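Local coordinates for insecticidal crystal protein Cry7Cal (Bacillus thuringiensis, PDB 5ZI1) that is an insecticidal toxin active against locusts, probably binding receptors in the insect gut and perforating the cell membrane, as relatives do, at residues Q69-E73 against A74-K78; K404-S408 against S409-P413. All coordinates share one frame; numbering follows the deposited sequence.

Interaction 1 of 2, residues Q69-E73 against A74-K78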
loop_
_atom_site.group_PDB
_atom_site.type_symbol
_atom_site.label_atom_id
_atom_site.label_comp_id
_atom_site.label_asym_id
_atom_site.label_seq_id
_atom_site.Cartn_x
_atom_site.Cartn_y
_atom_site.Cartn_z
ATOM N N GLN A 69 -22.021 -7.882 -5.843
ATOM C CA GLN A 69 -22.584 -7.747 -7.181
ATOM C C GLN A 69 -21.954 -8.808 -8.062
ATOM O O GLN A 69 -20.727 -8.858 -8.199
ATOM C CB GLN A 69 -22.344 -6.353 -7.770
ATOM C CG GLN A 69 -23.220 -6.073 -8.989
ATOM C CD GLN A 69 -22.455 -5.474 -10.161
ATOM O OE1 GLN A 69 -21.842 -4.406 -10.050
ATOM N NE2 GLN A 69 -22.497 -6.155 -11.298
ATOM N N GLU A 70 -22.782 -9.651 -8.656
ATOM C CA GLU A 70 -22.255 -10.692 -9.521
ATOM C C GLU A 70 -22.033 -10.125 -10.921
ATOM O O GLU A 70 -22.527 -9.056 -11.266
ATOM C CB GLU A 70 -23.204 -11.899 -9.560
ATOM C CG GLU A 70 -22.505 -13.269 -9.677
ATOM C CD GLU A 70 -21.917 -13.769 -8.347
ATOM O OE1 GLU A 70 -20.893 -14.505 -8.372
ATOM O OE2 GLU A 70 -22.478 -13.421 -7.278
ATOM N N ILE A 71 -21.251 -10.847 -11.714
ATOM C CA ILE A 71 -21.029 -10.543 -13.117
ATOM C C ILE A 71 -21.807 -11.555 -13.950
ATOM O O ILE A 71 -21.833 -12.748 -13.627
ATOM C CB ILE A 71 -19.524 -10.578 -13.457
ATOM C CG1 ILE A 71 -18.726 -9.742 -12.454
ATOM C CG2 ILE A 71 -19.272 -10.059 -14.866
ATOM C CD1 ILE A 71 -17.226 -9.918 -12.555
ATOM N N THR A 72 -22.455 -11.075 -15.012
ATOM C CA THR A 72 -23.182 -11.962 -15.912
ATOM C C THR A 72 -22.210 -12.826 -16.705
ATOM O O THR A 72 -21.126 -12.375 -17.094
ATOM C CB THR A 72 -24.071 -11.159 -16.869
ATOM O OG1 THR A 72 -23.283 -10.209 -17.609
ATOM C CG2 THR A 72 -25.155 -10.441 -16.091
ATOM N N GLU A 73 -22.599 -14.084 -16.941
ATOM C CA GLU A 73 -21.700 -15.008 -17.625
ATOM C C GLU A 73 -21.272 -14.482 -18.994
ATOM O O GLU A 73 -20.179 -14.814 -19.460
ATOM C CB GLU A 73 -22.355 -16.390 -17.738
ATOM C CG GLU A 73 -22.969 -16.711 -19.097
ATOM C CD GLU A 73 -23.618 -18.097 -19.147
ATOM O OE1 GLU A 73 -24.328 -18.391 -20.138
ATOM O OE2 GLU A 73 -23.428 -18.898 -18.199
ATOM N N ALA A 74 -22.081 -13.641 -19.639
ATOM C CA ALA A 74 -21.675 -13.119 -20.939
ATOM C C ALA A 74 -20.441 -12.236 -20.810
ATOM O O ALA A 74 -19.571 -12.235 -21.689
ATOM C CB ALA A 74 -22.817 -12.340 -21.586
ATOM N N VAL A 75 -20.347 -11.486 -19.712
ATOM C CA VAL A 75 -19.239 -10.561 -19.517
ATOM C C VAL A 75 -18.029 -11.281 -18.938
ATOM O O VAL A 75 -16.892 -11.029 -19.357
ATOM C CB VAL A 75 -19.696 -9.387 -18.633
ATOM C CG1 VAL A 75 -18.512 -8.731 -17.975
ATOM C CG2 VAL A 75 -20.454 -8.380 -19.471
ATOM N N VAL A 76 -18.248 -12.188 -17.975
ATOM C CA VAL A 76 -17.153 -13.022 -17.476
ATOM C C VAL A 76 -16.474 -13.740 -18.632
ATOM O O VAL A 76 -15.253 -13.654 -18.820
ATOM C CB VAL A 76 -17.670 -14.030 -16.434
ATOM C CG1 VAL A 76 -16.625 -15.114 -16.172
ATOM C CG2 VAL A 76 -18.019 -13.336 -15.154
ATOM N N SER A 77 -17.271 -14.452 -19.429
ATOM C CA SER A 77 -16.735 -15.278 -20.501
ATOM C C SER A 77 -15.963 -14.445 -21.516
ATOM O O SER A 77 -14.966 -14.918 -22.078
ATOM C CB SER A 77 -17.882 -16.047 -21.168
ATOM O OG SER A 77 -17.635 -16.281 -22.543
ATOM N N LYS A 78 -16.396 -13.210 -21.759
ATOM C CA LYS A 78 -15.671 -12.375 -22.698
ATOM C C LYS A 78 -14.378 -11.864 -22.083
ATOM O O LYS A 78 -13.338 -11.859 -22.744
ATOM C CB LYS A 78 -16.530 -11.209 -23.166
ATOM C CG LYS A 78 -15.770 -10.334 -24.153
ATOM C CD LYS A 78 -16.627 -9.241 -24.748
ATOM C CE LYS A 78 -15.927 -8.607 -25.942
ATOM N NZ LYS A 78 -16.499 -7.265 -26.274
#

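Interaction 2 of 2, residues K404-S408 against S409-P413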
loop_
_atom_site.group_PDB
_atom_site.type_symbol
_atom_site.label_atom_id
_atom_site.label_comp_id
_atom_site.label_asym_id
_atom_site.label_seq_id
_atom_site.Cartn_x
_atom_site.Cartn_y
_atom_site.Cartn_z
ATOM N N LYS A 404 -13.391 -18.081 19.384
ATOM C CA LYS A 404 -12.892 -18.007 18.022
ATOM C C LYS A 404 -11.405 -17.730 18.073
ATOM O O LYS A 404 -10.973 -16.726 18.654
ATOM C CB LYS A 404 -13.620 -16.937 17.210
ATOM C CG LYS A 404 -13.030 -16.776 15.826
ATOM C CD LYS A 404 -13.763 -15.744 15.031
ATOM C CE LYS A 404 -13.259 -15.717 13.593
ATOM N NZ LYS A 404 -11.965 -14.980 13.472
ATOM N N SER A 405 -10.626 -18.632 17.494
ATOM C CA SER A 405 -9.203 -18.413 17.332
ATOM C C SER A 405 -8.939 -17.895 15.923
ATOM O O SER A 405 -9.640 -18.252 14.972
ATOM C CB SER A 405 -8.425 -19.699 17.591
ATOM O OG SER A 405 -8.813 -20.678 16.656
ATOM N N THR A 406 -7.922 -17.044 15.796
ATOM C CA THR A 406 -7.608 -16.398 14.523
ATOM C C THR A 406 -6.100 -16.273 14.372
ATOM O O THR A 406 -5.404 -15.955 15.343
ATOM C CB THR A 406 -8.244 -15.006 14.428
ATOM O OG1 THR A 406 -9.633 -15.106 14.756
ATOM C CG2 THR A 406 -8.068 -14.380 13.004
ATOM N N TYR A 407 -5.613 -16.557 13.155
ATOM C CA TYR A 407 -4.256 -16.232 12.722
ATOM C C TYR A 407 -4.291 -15.045 11.760
ATOM O O TYR A 407 -5.017 -15.062 10.762
ATOM C CB TYR A 407 -3.599 -17.434 12.038
ATOM C CG TYR A 407 -2.808 -18.326 12.979
ATOM C CD1 TYR A 407 -1.515 -17.994 13.350
ATOM C CD2 TYR A 407 -3.362 -19.492 13.507
ATOM C CE1 TYR A 407 -0.784 -18.788 14.215
ATOM C CE2 TYR A 407 -2.642 -20.296 14.365
ATOM C CZ TYR A 407 -1.351 -19.940 14.721
ATOM O OH TYR A 407 -0.615 -20.728 15.586
ATOM N N SER A 408 -3.499 -14.017 12.058
ATOM C CA SER A 408 -3.391 -12.876 11.151
ATOM C C SER A 408 -3.029 -13.324 9.742
ATOM O O SER A 408 -3.544 -12.785 8.749
ATOM C CB SER A 408 -2.346 -11.894 11.675
ATOM O OG SER A 408 -1.056 -12.461 11.589
ATOM N N SER A 409 -2.140 -14.313 9.640
ATOM C CA SER A 409 -1.672 -14.808 8.359
ATOM C C SER A 409 -2.772 -15.427 7.530
ATOM O O SER A 409 -2.505 -15.830 6.397
ATOM C CB SER A 409 -0.563 -15.834 8.565
ATOM O OG SER A 409 -1.018 -16.909 9.387
ATOM N N ASP A 410 -3.988 -15.546 8.061
ATOM C CA ASP A 410 -5.090 -16.003 7.227
ATOM C C ASP A 410 -5.743 -14.872 6.442
ATOM O O ASP A 410 -6.456 -15.151 5.474
ATOM C CB ASP A 410 -6.131 -16.719 8.073
ATOM C CG ASP A 410 -5.743 -18.152 8.344
ATOM O OD1 ASP A 410 -5.553 -18.906 7.361
ATOM O OD2 ASP A 410 -5.580 -18.508 9.531
ATOM N N GLN A 411 -5.539 -13.617 6.848
ATOM C CA GLN A 411 -5.917 -12.470 6.037
ATOM C C GLN A 411 -4.728 -11.867 5.303
ATOM O O GLN A 411 -4.893 -11.367 4.186
ATOM C CB GLN A 411 -6.580 -11.396 6.905
ATOM C CG GLN A 411 -7.931 -11.809 7.464
ATOM C CD GLN A 411 -8.345 -10.985 8.670
ATOM O OE1 GLN A 411 -8.436 -9.756 8.602
ATOM N NE2 GLN A 411 -8.596 -11.667 9.800
ATOM N N LEU A 412 -3.536 -11.934 5.905
ATOM C CA LEU A 412 -2.296 -11.412 5.336
ATOM C C LEU A 412 -1.284 -12.549 5.323
ATOM O O LEU A 412 -0.495 -12.704 6.263
ATOM C CB LEU A 412 -1.776 -10.223 6.137
ATOM C CG LEU A 412 -2.629 -8.961 6.210
ATOM C CD1 LEU A 412 -2.039 -8.041 7.251
ATOM C CD2 LEU A 412 -2.743 -8.254 4.830
ATOM N N PRO A 413 -1.275 -13.358 4.273
ATOM C CA PRO A 413 -0.493 -14.597 4.305
ATOM C C PRO A 413 1.005 -14.363 4.301
ATOM O O PRO A 413 1.518 -13.351 3.816
ATOM C CB PRO A 413 -0.943 -15.334 3.040
ATOM C CG PRO A 413 -1.492 -14.266 2.160
ATOM C CD PRO A 413 -2.123 -13.273 3.080
HETATM O O HOH W 1 -7.645 -17.155 11.212
HETATM O O HOH W 2 0.431 -12.400 9.137
#

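Interaction 1 of 2, residues Q69-E73 against A74-K78
The flat carbonyl group of T72 takes two backbone N-H groups from V75 and V76: V76 N lies nearly on the line of the C=O bond, 3.0 Å from T72 O, while V75 N sits above the carbonyl plane, 49° out of it. This is the start of helix 73-101 in the N-terminal helical bundle of a three-domain Cry toxin, with T72 at the N-cap. Threonine is a familiar N-cap residue, yet here its side chain makes no capping bond, and T72 OG1 merely rests against the V75 side chain, with V75 CB 3.8 Å away. The helical pattern continues as E73 O receives S77 N at 2.9 Å.

Next to this polar start the apolar side chains form a hydrophobic staple, the packing of the residue before the N-cap against the fourth residue after it. I71 is the buried member, and its CG2 branch does most of the touching, 3.5 Å from V76 CG2. CG1 lies anti to the carbonyl carbon (chi1 -50°), which puts CG2 anti to the backbone N and turns it toward the helix. The apolar side chains of I71 and V76 suit a staple, and their CG2 methyls make the contact. V76 meets I71 at about a right angle, and so does V75.

E73 points its CB away from the following turn, and its chain runs on extended beyond CG; an acid in the first turn would probably be favoured by the helix dipole. On the approach to the helix, I71 N is bonded to E64 OE1 of the preceding helix 54-67. The Q69 amide gives NE2 to E70 O and, more weakly, to G135 O. Beside the staple, I71 CG2 also presses on V75 CG1 at 3.5 Å, tighter than usual van der Waals contact.

Interaction 2 of 2, residues K404-S408 against S409-P413
Y407 and D410 stand at the two ends of a type I beta turn, closed by D410 N on Y407 O at 2.9 Å. Strand 404-407 is an outer strand of a four-stranded Greek-key sheet in the beta-prism domain of a Cry toxin, and here the chain curls out of it. The next turn overlaps the first: S408 O accepts from both Q411 N and L412 N, the latter at 3.0 Å in the carbonyl plane.

Serines suit such a bend, being small and able to bond close to the backbone. S408 OG lies between its own N and carbonyl carbon (chi1 68°), where it bonds T357 N of neighbouring strand 352-365 and also a water that reaches L412 O. S409 takes the same kind of conformation; its OG packs 3.7 Å from Y407 CB and is hydrogen-bonded to Q356 OE1.

The D410 carboxylate lies beside Y407. Its CG is anti to the carbonyl carbon (chi1 -82°), bringing D410 OD2 within 3.4 Å of Y407 CB, close enough for one water to join Y407 N to the carboxylate. The CB of Y407 points toward the turn, but its ring extends past it and meets the ring of Y358 with the planes at about 45°, and its OH is bonded to Y379 OH.

Q411 touches R220 and L412 touches I224, both of helix 208-227 in the helical domain. Q411, extended beyond CG, accepts D256 N at OE1, while Q411 NE2 comes 4.2 Å from T406 CG2. On the strand, K404 NZ donates to T406 OG1 at 2.7 Å.

In the fold
Interaction 1 comes first along the chain and interaction 2 far later; their centres are 31 Å apart and their nearest atoms about 20 Å, so they are not in contact. They belong to different domains of the three-domain toxin portion of a longer protein. Residues 69-78 open helix 73-101 at the surface of the N-terminal helical bundle, the part generally held to insert into membranes in this family. Residues 404-413 leave an outer strand of a sheet in the second, beta-prism domain. The two domains nevertheless meet at interaction 2, where the turn after the strand packs on helix 208-227. Thus one contact starts a helix at the bundle's periphery, while the other lies at its junction with the beta-prism domain.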